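Local coordinates for YkuI protein (Bacillus subtilis, PDB 2BAS), which is probably a cyclic-di-GMP-specific phosphodiesterase of the EAL domain family, acting in bacterial second-messenger signalling, at residues 119-122 / 123-127; 273-276 / 277-281. One frame throughout, in Å; residues are numbered along the deposited sequence.

Contact 1: 119-122 / 123-127; sequences MLDH and GESFL
D121 and S125 meet at the start of helix 124-135, where the aspartate carboxylate takes up N-H groups at the helix end. From its backbone, D121 sends CB toward the helix. A chi1 of 72° sets CG between the backbone N and the carbonyl carbon, which turns the carboxylate onto the first turn. CG stands 3.8 Å from S125 N. Beyond it, OD1 accepts two hydrogen bonds, from S125 N at 2.9 Å and from S125 OG, also at 2.9 Å. Both donors come in on the syn side but from opposite faces of the carboxylate plane, tilted 35° and 29° out of it. OD2 takes a bond from a water at 2.6 Å, and that water accepts from F126 N at 3.1 Å. One carboxylate therefore serves two successive helix N-H groups, one directly and one through water. Its negative charge probably suits the positive end of the helix dipole. With an alanine here, S125 N and OG would probably lose their acceptor, and the bridging water its hold on the loop. The backbone closes the same corner: E124 N bonds to D121 O at 3.2 Å. G123 is the N-cap residue, and its O accepts from Y166 OH. F126 rests on I93 of helix 82-100. The arrangement is a type I' beta turn, D121 to E124, leading into a helix. That helix forms the crossover between parallel strands 108-112 and 143-147 of the EAL barrel.

Contact 2: 273-276 / 277-281; sequences RLKT and EFHQF
R273 and E277 run side by side, one turn apart on helix 271-311. With CG anti to the backbone N (chi1 174°), the extended R273 chain brings NE within 3.8 Å of E277 OE2. This is a long salt bridge, with OE2 at the edge of the guanidinium and the two planar groups turned 56° from each other. L274 CD2 comes 4.2 Å from F278 CZ on the buried side. L274 O lies over one face of the F278 ring and also accepts from F278 N at 2.9 Å. On another side, K275 O accepts two weak bonds from H279, one from N at 3.5 Å and one from the ring ND1 at 2.8 Å. The K275 chain bends at chi2 and chi3, which carries NZ to 3.5 Å from H279 CE1. Outward from these pairs, Y256 is hydrogen-bonded through its OH to E277 OE1 and makes a cation-pi contact with R273, while W245 stacks on F278. K275 NZ makes its salt bridge with D344 of the second subunit. The long reach between R273 and E277 suggests modest pairing strength, with Y256 helping to place both groups. The ND1 bond, though weak, fits a ring protonated at ND1. E342 of the second subunit packs on H279, and D344 meets the lysine's charge, so the effect of K275 on the ring is probably small.

How the contacts relate
Contact 1 comes first along the chain and contact 2 much later. Their centres lie 43 Å apart, and their nearest atoms about 27 Å, so they do not touch. Contact 1 sits on the surface of the EAL barrel, at the start of helix 124-135. Contact 2 lies near the beginning of the long helix 271-311, which follows the last barrel strand, 249-252, and runs toward the C-terminal domain with its six-stranded antiparallel sheet. One contact thus belongs to the barrel's outer helical layer. The other belongs to the connection between the two domains, packed on helix 238-246 and also meeting the second subunit.

Contact 1: 119-122 / 123-127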
loop_
_atom_site.group_PDB
_atom_site.type_symbol
_atom_site.label_atom_id
_atom_site.label_comp_id
_atom_site.label_asym_id
_atom_site.label_seq_id
_atom_site.Cartn_x
_atom_site.Cartn_y
_atom_site.Cartn_z
HETATM N N MSE A 119 -17.580 -16.860 -16.790
HETATM C CA MSE A 119 -16.965 -18.127 -16.418
HETATM C C MSE A 119 -17.849 -19.357 -16.657
HETATM O O MSE A 119 -17.418 -20.481 -16.404
HETATM C CB MSE A 119 -16.505 -18.068 -14.960
HETATM C CG MSE A 119 -15.313 -18.964 -14.658
HETATM SE SE MSE A 119 -13.700 -18.419 -15.638
HETATM C CE MSE A 119 -12.706 -20.054 -15.506
ATOM N N LEU A 120 -19.075 -19.153 -17.143
ATOM C CA LEU A 120 -19.976 -20.277 -17.469
ATOM C C LEU A 120 -19.445 -21.213 -18.567
ATOM O O LEU A 120 -19.862 -22.374 -18.653
ATOM C CB LEU A 120 -21.376 -19.779 -17.846
ATOM C CG LEU A 120 -22.293 -19.229 -16.748
ATOM C CD1 LEU A 120 -23.508 -18.568 -17.371
ATOM C CD2 LEU A 120 -22.713 -20.319 -15.772
ATOM N N ASP A 121 -18.543 -20.696 -19.403
ATOM C CA ASP A 121 -17.915 -21.469 -20.476
ATOM C C ASP A 121 -16.428 -21.147 -20.604
ATOM O O ASP A 121 -15.848 -21.320 -21.678
ATOM C CB ASP A 121 -18.640 -21.247 -21.819
ATOM C CG ASP A 121 -18.389 -19.856 -22.426
ATOM O OD1 ASP A 121 -18.581 -19.721 -23.653
ATOM O OD2 ASP A 121 -18.000 -18.908 -21.700
ATOM N N HIS A 122 -15.832 -20.676 -19.503
ATOM C CA HIS A 122 -14.404 -20.331 -19.415
ATOM C C HIS A 122 -14.011 -19.238 -20.406
ATOM O O HIS A 122 -12.916 -19.277 -20.982
ATOM C CB HIS A 122 -13.504 -21.559 -19.614
ATOM C CG HIS A 122 -13.732 -22.652 -18.617
ATOM N ND1 HIS A 122 -12.925 -22.834 -17.515
ATOM C CD2 HIS A 122 -14.666 -23.633 -18.567
ATOM C CE1 HIS A 122 -13.355 -23.875 -16.824
ATOM N NE2 HIS A 122 -14.410 -24.379 -17.442
ATOM N N GLY A 123 -14.915 -18.278 -20.612
ATOM C CA GLY A 123 -14.677 -17.163 -21.530
ATOM C C GLY A 123 -14.643 -17.492 -23.023
ATOM O O GLY A 123 -14.519 -16.592 -23.860
ATOM N N GLU A 124 -14.764 -18.772 -23.361
ATOM C CA GLU A 124 -14.682 -19.216 -24.748
ATOM C C GLU A 124 -15.551 -18.390 -25.720
ATOM O O GLU A 124 -15.011 -17.693 -26.586
ATOM C CB GLU A 124 -15.022 -20.690 -24.826
ATOM C CG GLU A 124 -14.920 -21.295 -26.207
ATOM C CD GLU A 124 -15.350 -22.751 -26.212
ATOM O OE1 GLU A 124 -14.866 -23.513 -25.343
ATOM O OE2 GLU A 124 -16.171 -23.125 -27.075
ATOM N N SER A 125 -16.873 -18.440 -25.562
ATOM C CA SER A 125 -17.771 -17.715 -26.471
ATOM C C SER A 125 -17.516 -16.197 -26.570
ATOM O O SER A 125 -17.574 -15.636 -27.668
ATOM C CB SER A 125 -19.246 -18.004 -26.154
ATOM O OG SER A 125 -19.669 -17.338 -24.974
ATOM N N PHE A 126 -17.234 -15.535 -25.446
ATOM C CA PHE A 126 -16.961 -14.084 -25.461
ATOM C C PHE A 126 -15.670 -13.742 -26.211
ATOM O O PHE A 126 -15.618 -12.759 -26.949
ATOM C CB PHE A 126 -16.932 -13.505 -24.043
ATOM C CG PHE A 126 -16.817 -12.009 -23.998
ATOM C CD1 PHE A 126 -17.922 -11.201 -24.252
ATOM C CD2 PHE A 126 -15.606 -11.400 -23.685
ATOM C CE1 PHE A 126 -17.820 -9.817 -24.207
ATOM C CE2 PHE A 126 -15.495 -10.007 -23.636
ATOM C CZ PHE A 126 -16.597 -9.217 -23.892
ATOM N N LEU A 127 -14.635 -14.553 -26.015
ATOM C CA LEU A 127 -13.397 -14.388 -26.762
ATOM C C LEU A 127 -13.683 -14.648 -28.245
ATOM O O LEU A 127 -13.142 -13.955 -29.113
ATOM C CB LEU A 127 -12.306 -15.322 -26.225
ATOM C CG LEU A 127 -10.902 -15.301 -26.848
ATOM C CD1 LEU A 127 -10.232 -13.935 -26.739
ATOM C CD2 LEU A 127 -10.019 -16.377 -26.227
HETATM O O HOH W 1 -17.534 -16.464 -22.457
#

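Contact 2: 273-276 / 277-281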
loop_
_atom_site.group_PDB
_atom_site.type_symbol
_atom_site.label_atom_id
_atom_site.label_comp_id
_atom_site.label_asym_id
_atom_site.label_seq_id
_atom_site.Cartn_x
_atom_site.Cartn_y
_atom_site.Cartn_z
ATOM N N ARG A 273 -10.869 23.109 -20.892
ATOM C CA ARG A 273 -11.366 23.142 -19.525
ATOM C C ARG A 273 -10.417 22.387 -18.589
ATOM O O ARG A 273 -10.073 22.889 -17.520
ATOM C CB ARG A 273 -12.785 22.573 -19.463
ATOM C CG ARG A 273 -13.355 22.430 -18.066
ATOM C CD ARG A 273 -14.675 21.691 -18.118
ATOM N NE ARG A 273 -15.032 21.107 -16.830
ATOM C CZ ARG A 273 -16.181 20.488 -16.577
ATOM N NH1 ARG A 273 -17.107 20.368 -17.516
ATOM N NH2 ARG A 273 -16.408 19.990 -15.374
ATOM N N LEU A 274 -9.981 21.199 -19.011
ATOM C CA LEU A 274 -9.042 20.383 -18.232
ATOM C C LEU A 274 -7.644 21.001 -18.143
ATOM O O LEU A 274 -7.058 21.037 -17.062
ATOM C CB LEU A 274 -8.961 18.950 -18.780
ATOM C CG LEU A 274 -10.174 18.021 -18.608
ATOM C CD1 LEU A 274 -9.924 16.649 -19.259
ATOM C CD2 LEU A 274 -10.532 17.843 -17.128
ATOM N N LYS A 275 -7.122 21.487 -19.270
ATOM C CA LYS A 275 -5.798 22.116 -19.314
ATOM C C LYS A 275 -5.613 23.207 -18.261
ATOM O O LYS A 275 -4.592 23.230 -17.568
ATOM C CB LYS A 275 -5.487 22.672 -20.709
ATOM C CG LYS A 275 -4.581 21.795 -21.584
ATOM C CD LYS A 275 -3.090 22.164 -21.463
ATOM C CE LYS A 275 -2.434 21.589 -20.213
ATOM N NZ LYS A 275 -1.004 21.983 -20.080
ATOM N N THR A 276 -6.598 24.093 -18.131
ATOM C CA THR A 276 -6.527 25.173 -17.147
ATOM C C THR A 276 -6.853 24.672 -15.745
ATOM O O THR A 276 -6.231 25.094 -14.773
ATOM C CB THR A 276 -7.458 26.377 -17.480
ATOM O OG1 THR A 276 -8.813 26.063 -17.140
ATOM C CG2 THR A 276 -7.360 26.781 -18.959
ATOM N N GLU A 277 -7.825 23.771 -15.642
ATOM C CA GLU A 277 -8.226 23.246 -14.343
ATOM C C GLU A 277 -7.070 22.501 -13.659
ATOM O O GLU A 277 -6.963 22.508 -12.427
ATOM C CB GLU A 277 -9.482 22.378 -14.471
ATOM C CG GLU A 277 -10.224 22.147 -13.154
ATOM C CD GLU A 277 -11.737 22.049 -13.326
ATOM O OE1 GLU A 277 -12.456 22.628 -12.482
ATOM O OE2 GLU A 277 -12.211 21.414 -14.300
ATOM N N PHE A 278 -6.196 21.892 -14.462
ATOM C CA PHE A 278 -5.010 21.234 -13.922
ATOM C C PHE A 278 -3.949 22.238 -13.464
ATOM O O PHE A 278 -3.238 21.984 -12.486
ATOM C CB PHE A 278 -4.408 20.215 -14.902
ATOM C CG PHE A 278 -5.263 18.986 -15.125
ATOM C CD1 PHE A 278 -6.272 18.631 -14.224
ATOM C CD2 PHE A 278 -5.028 18.154 -16.221
ATOM C CE1 PHE A 278 -7.059 17.488 -14.430
ATOM C CE2 PHE A 278 -5.805 17.006 -16.435
ATOM C CZ PHE A 278 -6.819 16.675 -15.536
ATOM N N HIS A 279 -3.841 23.369 -14.168
ATOM C CA HIS A 279 -2.886 24.417 -13.797
ATOM C C HIS A 279 -3.160 24.977 -12.406
ATOM O O HIS A 279 -2.229 25.359 -11.695
ATOM C CB HIS A 279 -2.872 25.555 -14.816
ATOM C CG HIS A 279 -2.013 25.287 -16.013
ATOM N ND1 HIS A 279 -2.536 25.099 -17.281
ATOM C CD2 HIS A 279 -0.663 25.182 -16.135
ATOM C CE1 HIS A 279 -1.548 24.890 -18.132
ATOM N NE2 HIS A 279 -0.401 24.933 -17.462
ATOM N N GLN A 280 -4.437 25.042 -12.036
ATOM C CA GLN A 280 -4.820 25.439 -10.693
ATOM C C GLN A 280 -4.273 24.402 -9.715
ATOM O O GLN A 280 -3.628 24.770 -8.731
ATOM C CB GLN A 280 -6.337 25.568 -10.556
ATOM C CG GLN A 280 -6.974 26.599 -11.492
ATOM C CD GLN A 280 -8.497 26.499 -11.544
ATOM O OE1 GLN A 280 -9.178 26.693 -10.537
ATOM N NE2 GLN A 280 -9.035 26.206 -12.726
ATOM N N PHE A 281 -4.500 23.116 -10.017
ATOM C CA PHE A 281 -3.995 22.000 -9.210
ATOM C C PHE A 281 -2.475 22.037 -9.035
ATOM O O PHE A 281 -1.970 21.807 -7.929
ATOM C CB PHE A 281 -4.379 20.643 -9.805
ATOM C CG PHE A 281 -5.868 20.404 -9.929
ATOM C CD1 PHE A 281 -6.368 19.649 -10.980
ATOM C CD2 PHE A 281 -6.767 20.925 -9.003
ATOM C CE1 PHE A 281 -7.731 19.412 -11.111
ATOM C CE2 PHE A 281 -8.141 20.696 -9.137
ATOM C CZ PHE A 281 -8.616 19.935 -10.189
#